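Local coordinates for putative uncharacterized protein Ta1305 (Thermoplasma acidophilum, PDB 4RKS), which phosphorylates the 3-hydroxyl group of (R)-mevalonate with ATP, a step of the alternative mevalonate pathway to isoprenoids in extreme acidophiles, at residues P221-H226 and Q251-E256; M273-S278 and N316-K321; K285-A290 and A308-S313; K235-T240 and K244-L249. All blocks are in the same frame, centred on the assembly; numbering follows the deposited sequence.

Interactions 1 and 4 join the same two helices, 220-238 and 243-262, and their centres lie 16 Å apart. Interaction 4 sits by the turn of this hairpin. Interaction 1 closes it farther along, where the side chain of Asp253 comes to about 7 Å from the bound (R)-mevalonate. At interaction 4 the side chain of Leu249 is about 12 Å from that ligand. Interactions 2 and 3 lie away from the annotated sites, with centres 14 Å apart, and 285-290 and 308-313 fall within the loop that interaction 2 closes. Interaction 3 touches interaction 4 through Trp288 and Asp248, and interaction 1 through Ala290 and Gln251.

Interaction 1: residues P221-H226 and Q251-E256; sequences PARKKH and QEDTEE
Asp253 OD1 takes a hydrogen bond from Arg223 NH1 at 2.8 Å, and His230 ND1 bonds to the same oxygen. Arg223 NH2 reaches the other oxygen, Asp253 OD2, also at 2.8 Å. The guanidinium thus grips the carboxylate end-on, one nitrogen to each oxygen. The two planes are 49° apart, so the pair is not flat. OD1 is met from above its carboxylate plane, and OD2 on the syn side, somewhat out of the plane. Glu256 is the second acid. Its OE2 lies at the guanidinium edge, where the bond from Arg223 NH1 is weak at 3.4 Å. Glu256 OE2 also accepts from His226 ND1 at 3.1 Å, and this oxygen lies near the ring plane of the histidine. Glu256 runs fully extended from its helix, with CG anti to the backbone N (chi1 171°), and so spans the gap to both partners. Arg223 is bent at chi2, and it and Asp253 are buried. Leu37 N donates to Asp253 OD2, and Leu37 O accepts from Arg223 NH2. The ion pair is thus bonded to the backbone of a mevalonate-pocket residue, next to the substrate-binding Leu38. This is a salt-bridge network between two antiparallel helices, at the mevalonate side of the C-terminal domain of this GHMP-family kinase.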
loop_
_atom_site.group_PDB
_atom_site.type_symbol
_atom_site.label_atom_id
_atom_site.label_comp_id
_atom_site.label_asym_id
_atom_site.label_seq_id
_atom_site.Cartn_x
_atom_site.Cartn_y
_atom_site.Cartn_z
ATOM N N PRO A 221 21.372 7.993 -4.233
ATOM C CA PRO A 221 21.418 7.711 -5.672
ATOM C C PRO A 221 21.567 6.235 -6.034
ATOM O O PRO A 221 20.919 5.794 -6.980
ATOM C CB PRO A 221 22.649 8.495 -6.153
ATOM C CG PRO A 221 23.022 9.423 -5.041
ATOM C CD PRO A 221 22.072 9.253 -3.912
ATOM N N ALA A 222 22.402 5.493 -5.312
ATOM C CA ALA A 222 22.579 4.066 -5.583
ATOM C C ALA A 222 21.343 3.263 -5.186
ATOM O O ALA A 222 21.030 2.247 -5.804
ATOM C CB ALA A 222 23.796 3.530 -4.853
ATOM N N ARG A 223 20.659 3.711 -4.138
ATOM C CA ARG A 223 19.442 3.046 -3.671
ATOM C C ARG A 223 18.387 3.055 -4.768
ATOM O O ARG A 223 17.734 2.045 -5.016
ATOM C CB ARG A 223 18.911 3.721 -2.402
ATOM C CG ARG A 223 17.495 3.317 -1.984
ATOM C CD ARG A 223 17.371 1.826 -1.695
ATOM N NE ARG A 223 15.971 1.427 -1.577
ATOM C CZ ARG A 223 15.523 0.182 -1.720
ATOM N NH1 ARG A 223 16.368 -0.804 -1.988
ATOM N NH2 ARG A 223 14.221 -0.080 -1.608
ATOM N N LYS A 224 18.237 4.192 -5.439
ATOM C CA LYS A 224 17.246 4.318 -6.503
ATOM C C LYS A 224 17.529 3.347 -7.638
ATOM O O LYS A 224 16.608 2.770 -8.209
ATOM C CB LYS A 224 17.202 5.756 -7.043
ATOM C CG LYS A 224 16.655 6.754 -6.040
ATOM C CD LYS A 224 17.132 8.147 -6.338
ATOM C CE LYS A 224 16.720 8.585 -7.708
ATOM N NZ LYS A 224 17.041 10.022 -7.913
ATOM N N LYS A 225 18.807 3.171 -7.966
ATOM C CA LYS A 225 19.196 2.217 -9.000
ATOM C C LYS A 225 19.013 0.768 -8.533
ATOM O O LYS A 225 18.538 -0.080 -9.294
ATOM C CB LYS A 225 20.645 2.465 -9.431
ATOM C CG LYS A 225 20.803 3.764 -10.217
ATOM C CD LYS A 225 22.137 3.824 -10.937
ATOM C CE LYS A 225 22.230 5.054 -11.819
ATOM N NZ LYS A 225 23.371 4.945 -12.768
ATOM N N HIS A 226 19.377 0.499 -7.280
ATOM C CA HIS A 226 19.198 -0.822 -6.668
ATOM C C HIS A 226 17.723 -1.202 -6.624
ATOM O O HIS A 226 17.358 -2.375 -6.778
ATOM C CB HIS A 226 19.770 -0.856 -5.245
ATOM C CG HIS A 226 21.267 -0.795 -5.180
ATOM N ND1 HIS A 226 21.947 -0.384 -4.050
ATOM C CD2 HIS A 226 22.216 -1.097 -6.099
ATOM C CE1 HIS A 226 23.247 -0.432 -4.278
ATOM N NE2 HIS A 226 23.437 -0.862 -5.514
ATOM N N GLN A 251 13.043 -9.198 1.725
ATOM C CA GLN A 251 13.755 -9.107 3.000
ATOM C C GLN A 251 15.117 -8.429 2.823
ATOM O O GLN A 251 15.519 -7.624 3.657
ATOM C CB GLN A 251 13.938 -10.495 3.642
ATOM C CG GLN A 251 14.805 -10.452 4.905
ATOM C CD GLN A 251 14.818 -11.764 5.677
ATOM O OE1 GLN A 251 13.780 -12.397 5.881
ATOM N NE2 GLN A 251 15.998 -12.165 6.127
ATOM N N GLU A 252 15.820 -8.744 1.740
ATOM C CA GLU A 252 17.101 -8.087 1.459
ATOM C C GLU A 252 16.901 -6.603 1.164
ATOM O O GLU A 252 17.677 -5.769 1.619
ATOM C CB GLU A 252 17.820 -8.757 0.291
ATOM C CG GLU A 252 18.194 -10.200 0.567
ATOM C CD GLU A 252 19.065 -10.799 -0.520
ATOM O OE1 GLU A 252 20.112 -10.196 -0.844
ATOM O OE2 GLU A 252 18.701 -11.874 -1.050
ATOM N N ASP A 253 15.853 -6.285 0.407
ATOM C CA ASP A 253 15.489 -4.894 0.152
ATOM C C ASP A 253 15.162 -4.166 1.450
ATOM O O ASP A 253 15.592 -3.036 1.658
ATOM C CB ASP A 253 14.299 -4.802 -0.803
ATOM C CG ASP A 253 14.155 -3.415 -1.423
ATOM O OD1 ASP A 253 14.906 -3.129 -2.381
ATOM O OD2 ASP A 253 13.306 -2.618 -0.953
ATOM N N THR A 254 14.397 -4.827 2.317
ATOM C CA THR A 254 14.027 -4.284 3.624
ATOM C C THR A 254 15.275 -3.917 4.434
ATOM O O THR A 254 15.341 -2.848 5.041
ATOM C CB THR A 254 13.160 -5.291 4.432
ATOM O OG1 THR A 254 11.841 -5.350 3.878
ATOM C CG2 THR A 254 13.055 -4.890 5.887
ATOM N N GLU A 255 16.268 -4.793 4.432
ATOM C CA GLU A 255 17.475 -4.563 5.223
ATOM C C GLU A 255 18.327 -3.399 4.677
ATOM O O GLU A 255 18.837 -2.581 5.443
ATOM C CB GLU A 255 18.282 -5.870 5.313
ATOM C CG GLU A 255 17.495 -6.955 6.086
ATOM C CD GLU A 255 18.123 -8.352 6.069
ATOM O OE1 GLU A 255 18.857 -8.692 5.117
ATOM O OE2 GLU A 255 17.854 -9.125 7.016
ATOM N N GLU A 256 18.480 -3.326 3.362
ATOM C CA GLU A 256 19.156 -2.188 2.724
ATOM C C GLU A 256 18.446 -0.857 3.011
ATOM O O GLU A 256 19.068 0.141 3.371
ATOM C CB GLU A 256 19.237 -2.411 1.217
ATOM C CG GLU A 256 19.716 -1.199 0.429
ATOM C CD GLU A 256 19.722 -1.452 -1.066
ATOM O OE1 GLU A 256 19.703 -2.633 -1.475
ATOM O OE2 GLU A 256 19.743 -0.473 -1.835
#

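Interaction 2: residues M273-S278 and N316-K321; sequences MQKLIS and NTFGSK
Lys275 and Phe318 form a CH-pi contact that joins helix 271-283 to the loop between helix 308-312 and strand 321-327. The ring of Phe318 turns one face to the helix. Lys275 CB stands over that face, 3.7 Å from the ring centroid and 23° off its normal. The lysine chain is extended beyond CG and runs on past the ring, with Lys275 CD 3.7 Å from Phe318 CE1. The amine leads away. Leu276 meets the neighbouring part of the ring with its backbone and CB. Its CA is 3.7 Å from Phe318 CE2, and its CB is 4.0 Å from Phe318 CD2. Leu276 also packs on Phe198, Phe200 and Val299, and so links the partly exposed ring to these residues. Phe318 has CG anti to its own carbonyl carbon (chi1 -55°), a setting that turns the ring to the helix. The loop is fixed by its own polar bonds: Ser320 OG donates to Thr317 O, and Thr317 OG1 donates to Ser320 O. Asn316 OD1 accepts from Phe318 N at 3.2 Å, an Asx turn, and the same oxygen lies over the centre of the ring's opposite face.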
loop_
_atom_site.group_PDB
_atom_site.type_symbol
_atom_site.label_atom_id
_atom_site.label_comp_id
_atom_site.label_asym_id
_atom_site.label_seq_id
_atom_site.Cartn_x
_atom_site.Cartn_y
_atom_site.Cartn_z
ATOM N N MET A 273 11.294 -5.370 18.024
ATOM C CA MET A 273 11.169 -5.759 16.620
ATOM C C MET A 273 12.425 -6.507 16.175
ATOM O O MET A 273 12.341 -7.528 15.493
ATOM C CB MET A 273 10.925 -4.536 15.732
ATOM C CG MET A 273 9.547 -3.936 15.902
ATOM S SD MET A 273 9.345 -2.366 15.046
ATOM C CE MET A 273 9.230 -2.904 13.325
ATOM N N GLN A 274 13.585 -6.010 16.588
ATOM C CA GLN A 274 14.846 -6.649 16.238
ATOM C C GLN A 274 14.976 -8.012 16.932
ATOM O O GLN A 274 15.538 -8.949 16.367
ATOM C CB GLN A 274 16.029 -5.735 16.585
ATOM C CG GLN A 274 17.405 -6.294 16.199
ATOM C CD GLN A 274 17.456 -6.877 14.780
ATOM O OE1 GLN A 274 17.150 -6.194 13.797
ATOM N NE2 GLN A 274 17.848 -8.149 14.673
ATOM N N LYS A 275 14.447 -8.132 18.147
ATOM C CA LYS A 275 14.471 -9.423 18.838
ATOM C C LYS A 275 13.647 -10.470 18.086
ATOM O O LYS A 275 14.060 -11.628 17.980
ATOM C CB LYS A 275 13.961 -9.293 20.278
ATOM C CG LYS A 275 14.930 -8.622 21.245
ATOM C CD LYS A 275 14.310 -8.511 22.638
ATOM C CE LYS A 275 15.225 -7.772 23.607
ATOM N NZ LYS A 275 14.511 -7.406 24.861
ATOM N N LEU A 276 12.482 -10.072 17.577
ATOM C CA LEU A 276 11.645 -10.999 16.816
ATOM C C LEU A 276 12.376 -11.453 15.555
ATOM O O LEU A 276 12.411 -12.640 15.237
ATOM C CB LEU A 276 10.304 -10.367 16.447
ATOM C CG LEU A 276 9.402 -11.196 15.512
ATOM C CD1 LEU A 276 8.931 -12.502 16.166
ATOM C CD2 LEU A 276 8.206 -10.388 15.029
ATOM N N ILE A 277 12.963 -10.495 14.850
ATOM C CA ILE A 277 13.733 -10.771 13.642
ATOM C C ILE A 277 14.860 -11.775 13.893
ATOM O O ILE A 277 15.104 -12.661 13.070
ATOM C CB ILE A 277 14.325 -9.471 13.061
ATOM C CG1 ILE A 277 13.200 -8.533 12.613
ATOM C CG2 ILE A 277 15.252 -9.773 11.900
ATOM C CD1 ILE A 277 13.683 -7.254 11.941
ATOM N N SER A 278 15.535 -11.648 15.033
ATOM C CA SER A 278 16.595 -12.588 15.386
ATOM C C SER A 278 16.046 -14.008 15.564
ATOM O O SER A 278 16.678 -14.979 15.153
ATOM C CB SER A 278 17.314 -12.141 16.664
ATOM O OG SER A 278 17.896 -10.858 16.500
ATOM N N ASN A 316 6.477 -16.067 22.243
ATOM C CA ASN A 316 7.191 -14.835 22.538
ATOM C C ASN A 316 7.134 -13.830 21.397
ATOM O O ASN A 316 8.052 -13.735 20.583
ATOM C CB ASN A 316 8.646 -15.119 22.881
ATOM C CG ASN A 316 9.278 -13.993 23.675
ATOM O OD1 ASN A 316 8.733 -12.889 23.750
ATOM N ND2 ASN A 316 10.431 -14.266 24.277
ATOM N N THR A 317 6.055 -13.060 21.363
ATOM C CA THR A 317 5.872 -12.053 20.331
ATOM C C THR A 317 6.485 -10.720 20.753
ATOM O O THR A 317 6.332 -9.716 20.058
ATOM C CB THR A 317 4.382 -11.864 20.012
ATOM O OG1 THR A 317 3.696 -11.373 21.172
ATOM C CG2 THR A 317 3.765 -13.185 19.589
ATOM N N PHE A 318 7.183 -10.727 21.888
ATOM C CA PHE A 318 7.822 -9.531 22.441
ATOM C C PHE A 318 6.845 -8.369 22.547
ATOM O O PHE A 318 7.194 -7.228 22.254
ATOM C CB PHE A 318 9.036 -9.122 21.601
ATOM C CG PHE A 318 10.042 -10.222 21.429
ATOM C CD1 PHE A 318 11.100 -10.357 22.318
ATOM C CD2 PHE A 318 9.918 -11.136 20.392
ATOM C CE1 PHE A 318 12.020 -11.378 22.169
ATOM C CE2 PHE A 318 10.836 -12.160 20.237
ATOM C CZ PHE A 318 11.890 -12.278 21.123
ATOM N N GLY A 319 5.622 -8.674 22.967
ATOM C CA GLY A 319 4.603 -7.661 23.148
ATOM C C GLY A 319 4.080 -7.112 21.834
ATOM O O GLY A 319 3.775 -5.923 21.731
ATOM N N SER A 320 3.998 -7.968 20.819
ATOM C CA SER A 320 3.327 -7.594 19.578
ATOM C C SER A 320 2.010 -8.345 19.470
ATOM O O SER A 320 1.844 -9.404 20.063
ATOM C CB SER A 320 4.211 -7.876 18.356
ATOM O OG SER A 320 4.489 -9.259 18.198
ATOM N N LYS A 321 1.062 -7.782 18.735
ATOM C CA LYS A 321 -0.184 -8.477 18.454
ATOM C C LYS A 321 -0.127 -9.053 17.046
ATOM O O LYS A 321 0.556 -8.515 16.176
ATOM C CB LYS A 321 -1.379 -7.540 18.623
ATOM C CG LYS A 321 -1.624 -7.145 20.077
ATOM C CD LYS A 321 -2.770 -6.161 20.221
ATOM C CE LYS A 321 -2.970 -5.770 21.680
ATOM N NZ LYS A 321 -3.961 -4.666 21.844
#

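Interaction 3: residues K285-A290 and A308-S313; sequences KDYWNA and ADRLFS
Tyr287 and Arg310 pack together where the loop leading into strand 289-292 meets the short helix 308-312 in the C-terminal part of the kinase. The contact lies away from the substrate and ATP sites. Arg310 starts on the helix with its CB directed to the loop. Its CG is anti to the backbone N (chi1 174°), and the chain stays extended as far as NE, so the arginine spans the gap in a nearly straight line. Arg310 CG comes within 3.9 Å of Tyr287 OH. The next carbon, Arg310 CD, is 4.0 Å from Tyr287 CE1. Arg310 NE is nearer, 3.5 Å from that same Tyr287 CE1, and Arg310 CZ is 3.6 Å from Tyr287 CE1. This ring carbon lies over one face of the guanidinium, toward its rim. The two planes are 53° apart, so this is an inclined contact rather than a flat stack. At the tip, the opposite charges of Arg310 and Asp286 face each other. The pair is modelled as a salt bridge, but Arg310 NH2 and Asp286 OD2 are too close for the geometry to be trusted. Both residues are at the surface, and both touch a crystal neighbour. Deeper in, Leu311 also packs on Val196 and Val301, which belong to strands beneath the helix. Tyr287 itself touches Val303. The phenol thus bridges the exposed arginine and the buried leucine, with Tyr287 OH 3.7 Å from Leu311 CB and 3.8 Å from Leu311 CD1.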
loop_
_atom_site.group_PDB
_atom_site.type_symbol
_atom_site.label_atom_id
_atom_site.label_comp_id
_atom_site.label_asym_id
_atom_site.label_seq_id
_atom_site.Cartn_x
_atom_site.Cartn_y
_atom_site.Cartn_z
ATOM N N LYS A 285 15.939 -21.982 9.728
ATOM C CA LYS A 285 16.680 -23.216 9.485
ATOM C C LYS A 285 15.755 -24.431 9.571
ATOM O O LYS A 285 16.059 -25.491 9.030
ATOM C CB LYS A 285 17.833 -23.338 10.478
ATOM C CG LYS A 285 18.859 -22.217 10.362
ATOM C CD LYS A 285 19.915 -22.328 11.453
ATOM C CE LYS A 285 19.272 -22.386 12.838
ATOM N NZ LYS A 285 20.279 -22.425 13.939
ATOM N N ASP A 286 14.617 -24.245 10.236
ATOM C CA ASP A 286 13.628 -25.302 10.438
ATOM C C ASP A 286 12.575 -25.312 9.313
ATOM O O ASP A 286 12.334 -26.346 8.679
ATOM C CB ASP A 286 12.975 -25.127 11.820
ATOM C CG ASP A 286 11.932 -26.195 12.134
ATOM O OD1 ASP A 286 11.898 -27.233 11.453
ATOM O OD2 ASP A 286 11.145 -25.987 13.078
ATOM N N TYR A 287 11.943 -24.166 9.071
ATOM C CA TYR A 287 11.063 -24.028 7.922
ATOM C C TYR A 287 11.212 -22.635 7.315
ATOM O O TYR A 287 11.646 -21.707 7.986
ATOM C CB TYR A 287 9.609 -24.317 8.302
ATOM C CG TYR A 287 8.994 -23.444 9.383
ATOM C CD1 TYR A 287 9.130 -23.768 10.731
ATOM C CD2 TYR A 287 8.237 -22.317 9.051
ATOM C CE1 TYR A 287 8.548 -22.982 11.719
ATOM C CE2 TYR A 287 7.654 -21.529 10.027
ATOM C CZ TYR A 287 7.815 -21.862 11.360
ATOM O OH TYR A 287 7.231 -21.073 12.330
ATOM N N TRP A 288 10.869 -22.496 6.039
ATOM C CA TRP A 288 11.104 -21.240 5.334
ATOM C C TRP A 288 10.276 -20.082 5.886
ATOM O O TRP A 288 9.083 -20.219 6.183
ATOM C CB TRP A 288 10.816 -21.393 3.843
ATOM C CG TRP A 288 11.033 -20.115 3.065
ATOM C CD1 TRP A 288 12.216 -19.656 2.542
ATOM C CD2 TRP A 288 10.042 -19.131 2.736
ATOM N NE1 TRP A 288 12.015 -18.441 1.902
ATOM C CE2 TRP A 288 10.691 -18.103 2.010
ATOM C CE3 TRP A 288 8.667 -19.018 2.983
ATOM C CZ2 TRP A 288 10.006 -16.991 1.522
ATOM C CZ3 TRP A 288 7.994 -17.907 2.504
ATOM C CH2 TRP A 288 8.666 -16.904 1.788
ATOM N N ASN A 289 10.926 -18.941 6.030
ATOM C CA ASN A 289 10.219 -17.679 6.178
ATOM C C ASN A 289 11.080 -16.570 5.613
ATOM O O ASN A 289 12.271 -16.768 5.358
ATOM C CB ASN A 289 9.867 -17.386 7.634
ATOM C CG ASN A 289 11.067 -16.949 8.453
ATOM O OD1 ASN A 289 11.547 -15.817 8.333
ATOM N ND2 ASN A 289 11.561 -17.850 9.293
ATOM N N ALA A 290 10.457 -15.411 5.423
ATOM C CA ALA A 290 11.140 -14.168 5.065
ATOM C C ALA A 290 10.310 -13.031 5.631
ATOM O O ALA A 290 9.076 -13.125 5.652
ATOM C CB ALA A 290 11.291 -14.033 3.558
ATOM N N ALA A 308 1.765 -21.703 8.581
ATOM C CA ALA A 308 1.227 -20.412 9.003
ATOM C C ALA A 308 0.634 -20.432 10.415
ATOM O O ALA A 308 0.885 -19.517 11.190
ATOM C CB ALA A 308 0.176 -19.921 8.009
ATOM N N ASP A 309 -0.161 -21.450 10.746
ATOM C CA ASP A 309 -0.741 -21.533 12.092
ATOM C C ASP A 309 0.341 -21.730 13.129
ATOM O O ASP A 309 0.268 -21.176 14.229
ATOM C CB ASP A 309 -1.778 -22.652 12.190
ATOM C CG ASP A 309 -3.111 -22.254 11.577
ATOM O OD1 ASP A 309 -3.516 -21.085 11.745
ATOM O OD2 ASP A 309 -3.745 -23.102 10.916
ATOM N N ARG A 310 1.357 -22.508 12.773
ATOM C CA ARG A 310 2.510 -22.696 13.647
ATOM C C ARG A 310 3.203 -21.375 13.986
ATOM O O ARG A 310 3.451 -21.071 15.157
ATOM C CB ARG A 310 3.502 -23.639 12.991
ATOM C CG ARG A 310 4.795 -23.786 13.737
ATOM C CD ARG A 310 5.481 -25.053 13.267
ATOM N NE ARG A 310 6.830 -25.175 13.800
ATOM C CZ ARG A 310 7.700 -26.094 13.403
ATOM N NH1 ARG A 310 7.360 -26.961 12.453
ATOM N NH2 ARG A 310 8.914 -26.138 13.944
ATOM N N LEU A 311 3.515 -20.592 12.954
ATOM C CA LEU A 311 4.130 -19.278 13.154
ATOM C C LEU A 311 3.232 -18.350 13.977
ATOM O O LEU A 311 3.679 -17.699 14.918
ATOM C CB LEU A 311 4.449 -18.628 11.810
ATOM C CG LEU A 311 5.125 -17.263 11.908
ATOM C CD1 LEU A 311 6.412 -17.336 12.742
ATOM C CD2 LEU A 311 5.414 -16.760 10.506
ATOM N N PHE A 312 1.956 -18.317 13.621
ATOM C CA PHE A 312 0.982 -17.472 14.292
ATOM C C PHE A 312 0.866 -17.828 15.777
ATOM O O PHE A 312 0.540 -16.982 16.609
ATOM C CB PHE A 312 -0.375 -17.600 13.589
ATOM C CG PHE A 312 -1.458 -16.723 14.164
ATOM C CD1 PHE A 312 -1.629 -15.418 13.713
ATOM C CD2 PHE A 312 -2.315 -17.207 15.144
ATOM C CE1 PHE A 312 -2.631 -14.608 14.236
ATOM C CE2 PHE A 312 -3.320 -16.404 15.676
ATOM C CZ PHE A 312 -3.482 -15.102 15.222
ATOM N N SER A 313 1.150 -19.077 16.118
ATOM C CA SER A 313 0.910 -19.517 17.485
ATOM C C SER A 313 2.145 -19.417 18.393
ATOM O O SER A 313 2.094 -19.877 19.532
ATOM C CB SER A 313 0.368 -20.952 17.483
ATOM O OG SER A 313 1.416 -21.884 17.302
#

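Interaction 4: residues K235-T240 and K244-L249; sequences KEYAKT and KGIFDL
Tyr237 lies across Gly245 in the helical hairpin made by helices 220-238 and 243-262, and most of the contact is apolar. The first kind of interaction is CH-pi. Gly245 CA stands over the face of the Tyr237 ring, 4.1 Å from the centroid and only 8° off the normal. The carbonyl carbon of Gly245 also lies over this face, toward the rim. Gly245 has no side chain, and its backbone lies directly against the ring. Tyr237 has CG anti to its carbonyl carbon (chi1 -76°), which carries the ring over to the second helix. The second kind is aliphatic packing. Tyr237 CB meets Ile246 CG1 at 3.6 Å. Leu249 CD1 approaches the ring at its edge, 4.0 Å from Tyr237 CE2. Ile246 and Leu249 both continue onto Ile234, and Ile246 also touches Leu185 of strand 179-185. The third kind is polar and runs through water. One water lies 3.1 Å from Tyr237 OH and donates to Gly245 O, where the modelled separation is short and its exact length doubtful. The phenol is thus linked to the same residue that its ring covers. No direct hydrogen bond crosses between the two segments. The contact therefore rests on apolar and CH-pi packing near the turn of the hairpin, and one water adds a polar link at the phenol end.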
loop_
_atom_site.group_PDB
_atom_site.type_symbol
_atom_site.label_atom_id
_atom_site.label_comp_id
_atom_site.label_asym_id
_atom_site.label_seq_id
_atom_site.Cartn_x
_atom_site.Cartn_y
_atom_site.Cartn_z
ATOM N N LYS A 235 10.247 -9.266 -11.532
ATOM C CA LYS A 235 9.538 -9.578 -12.776
ATOM C C LYS A 235 10.030 -10.907 -13.361
ATOM O O LYS A 235 9.246 -11.675 -13.910
ATOM C CB LYS A 235 9.690 -8.446 -13.805
ATOM C CG LYS A 235 8.673 -8.522 -14.968
ATOM C CD LYS A 235 8.587 -7.217 -15.784
ATOM C CE LYS A 235 7.643 -7.389 -16.982
ATOM N NZ LYS A 235 7.377 -6.112 -17.693
ATOM N N GLU A 236 11.323 -11.181 -13.210
ATOM C CA GLU A 236 11.914 -12.452 -13.634
ATOM C C GLU A 236 11.467 -13.646 -12.791
ATOM O O GLU A 236 11.125 -14.707 -13.323
ATOM C CB GLU A 236 13.437 -12.356 -13.587
ATOM C CG GLU A 236 14.027 -11.337 -14.555
ATOM C CD GLU A 236 13.825 -11.725 -16.011
ATOM O OE1 GLU A 236 14.015 -12.917 -16.352
ATOM O OE2 GLU A 236 13.463 -10.836 -16.812
ATOM N N TYR A 237 11.496 -13.494 -11.471
ATOM C CA TYR A 237 11.003 -14.555 -10.594
ATOM C C TYR A 237 9.558 -14.922 -10.938
ATOM O O TYR A 237 9.154 -16.083 -10.834
ATOM C CB TYR A 237 11.085 -14.129 -9.128
ATOM C CG TYR A 237 12.466 -14.170 -8.530
ATOM C CD1 TYR A 237 13.305 -15.257 -8.737
ATOM C CD2 TYR A 237 12.930 -13.125 -7.734
ATOM C CE1 TYR A 237 14.581 -15.299 -8.174
ATOM C CE2 TYR A 237 14.206 -13.155 -7.169
ATOM C CZ TYR A 237 15.022 -14.245 -7.392
ATOM O OH TYR A 237 16.285 -14.279 -6.835
ATOM N N ALA A 238 8.785 -13.922 -11.351
ATOM C CA ALA A 238 7.372 -14.127 -11.648
ATOM C C ALA A 238 7.191 -15.100 -12.805
ATOM O O ALA A 238 6.223 -15.852 -12.837
ATOM C CB ALA A 238 6.680 -12.783 -11.953
ATOM N N LYS A 239 8.130 -15.098 -13.742
ATOM C CA LYS A 239 8.078 -16.019 -14.884
ATOM C C LYS A 239 7.944 -17.487 -14.490
ATOM O O LYS A 239 7.393 -18.283 -15.239
ATOM C CB LYS A 239 9.319 -15.855 -15.758
ATOM C CG LYS A 239 9.346 -14.562 -16.555
ATOM C CD LYS A 239 10.649 -14.469 -17.331
ATOM C CE LYS A 239 10.808 -13.154 -18.067
ATOM N NZ LYS A 239 12.103 -13.141 -18.807
ATOM N N THR A 240 8.455 -17.855 -13.323
ATOM C CA THR A 240 8.334 -19.239 -12.866
ATOM C C THR A 240 7.619 -19.356 -11.520
ATOM O O THR A 240 7.765 -20.360 -10.819
ATOM C CB THR A 240 9.715 -19.909 -12.738
ATOM O OG1 THR A 240 10.473 -19.243 -11.722
ATOM C CG2 THR A 240 10.481 -19.839 -14.059
ATOM N N LYS A 244 9.050 -17.742 -3.201
ATOM C CA LYS A 244 10.099 -17.652 -2.189
ATOM C C LYS A 244 11.206 -16.677 -2.586
ATOM O O LYS A 244 11.701 -15.922 -1.752
ATOM C CB LYS A 244 10.690 -19.031 -1.896
ATOM C CG LYS A 244 9.787 -19.901 -1.025
ATOM C CD LYS A 244 10.517 -21.179 -0.602
ATOM C CE LYS A 244 9.672 -22.026 0.320
ATOM N NZ LYS A 244 8.488 -22.579 -0.386
ATOM N N GLY A 245 11.573 -16.664 -3.861
ATOM C CA GLY A 245 12.613 -15.761 -4.325
ATOM C C GLY A 245 12.183 -14.314 -4.175
ATOM O O GLY A 245 12.957 -13.451 -3.759
ATOM N N ILE A 246 10.931 -14.049 -4.504
ATOM C CA ILE A 246 10.398 -12.702 -4.403
ATOM C C ILE A 246 10.445 -12.230 -2.950
ATOM O O ILE A 246 10.886 -11.111 -2.677
ATOM C CB ILE A 246 8.958 -12.641 -4.987
ATOM C CG1 ILE A 246 9.024 -12.735 -6.519
ATOM C CG2 ILE A 246 8.249 -11.353 -4.606
ATOM C CD1 ILE A 246 7.674 -13.102 -7.176
ATOM N N PHE A 247 10.047 -13.088 -2.011
ATOM C CA PHE A 247 9.998 -12.657 -0.612
ATOM C C PHE A 247 11.388 -12.610 0.012
ATOM O O PHE A 247 11.686 -11.684 0.772
ATOM C CB PHE A 247 9.084 -13.552 0.215
ATOM C CG PHE A 247 7.614 -13.217 0.075
ATOM C CD1 PHE A 247 7.137 -11.976 0.458
ATOM C CD2 PHE A 247 6.711 -14.158 -0.413
ATOM C CE1 PHE A 247 5.792 -11.667 0.345
ATOM C CE2 PHE A 247 5.347 -13.848 -0.529
ATOM C CZ PHE A 247 4.899 -12.603 -0.147
ATOM N N ASP A 248 12.243 -13.576 -0.324
ATOM C CA ASP A 248 13.662 -13.495 0.044
ATOM C C ASP A 248 14.270 -12.150 -0.353
ATOM O O ASP A 248 14.999 -11.536 0.422
ATOM C CB ASP A 248 14.480 -14.598 -0.624
ATOM C CG ASP A 248 14.222 -15.971 -0.044
ATOM O OD1 ASP A 248 13.579 -16.085 1.021
ATOM O OD2 ASP A 248 14.683 -16.949 -0.671
ATOM N N LEU A 249 13.983 -11.707 -1.577
ATOM C CA LEU A 249 14.508 -10.436 -2.068
ATOM C C LEU A 249 13.892 -9.243 -1.322
ATOM O O LEU A 249 14.589 -8.274 -1.024
ATOM C CB LEU A 249 14.268 -10.312 -3.573
ATOM C CG LEU A 249 14.810 -9.103 -4.345
ATOM C CD1 LEU A 249 14.986 -9.452 -5.798
ATOM C CD2 LEU A 249 13.843 -7.930 -4.258
HETATM O O HOH W 1 15.438 -13.873 -3.916
#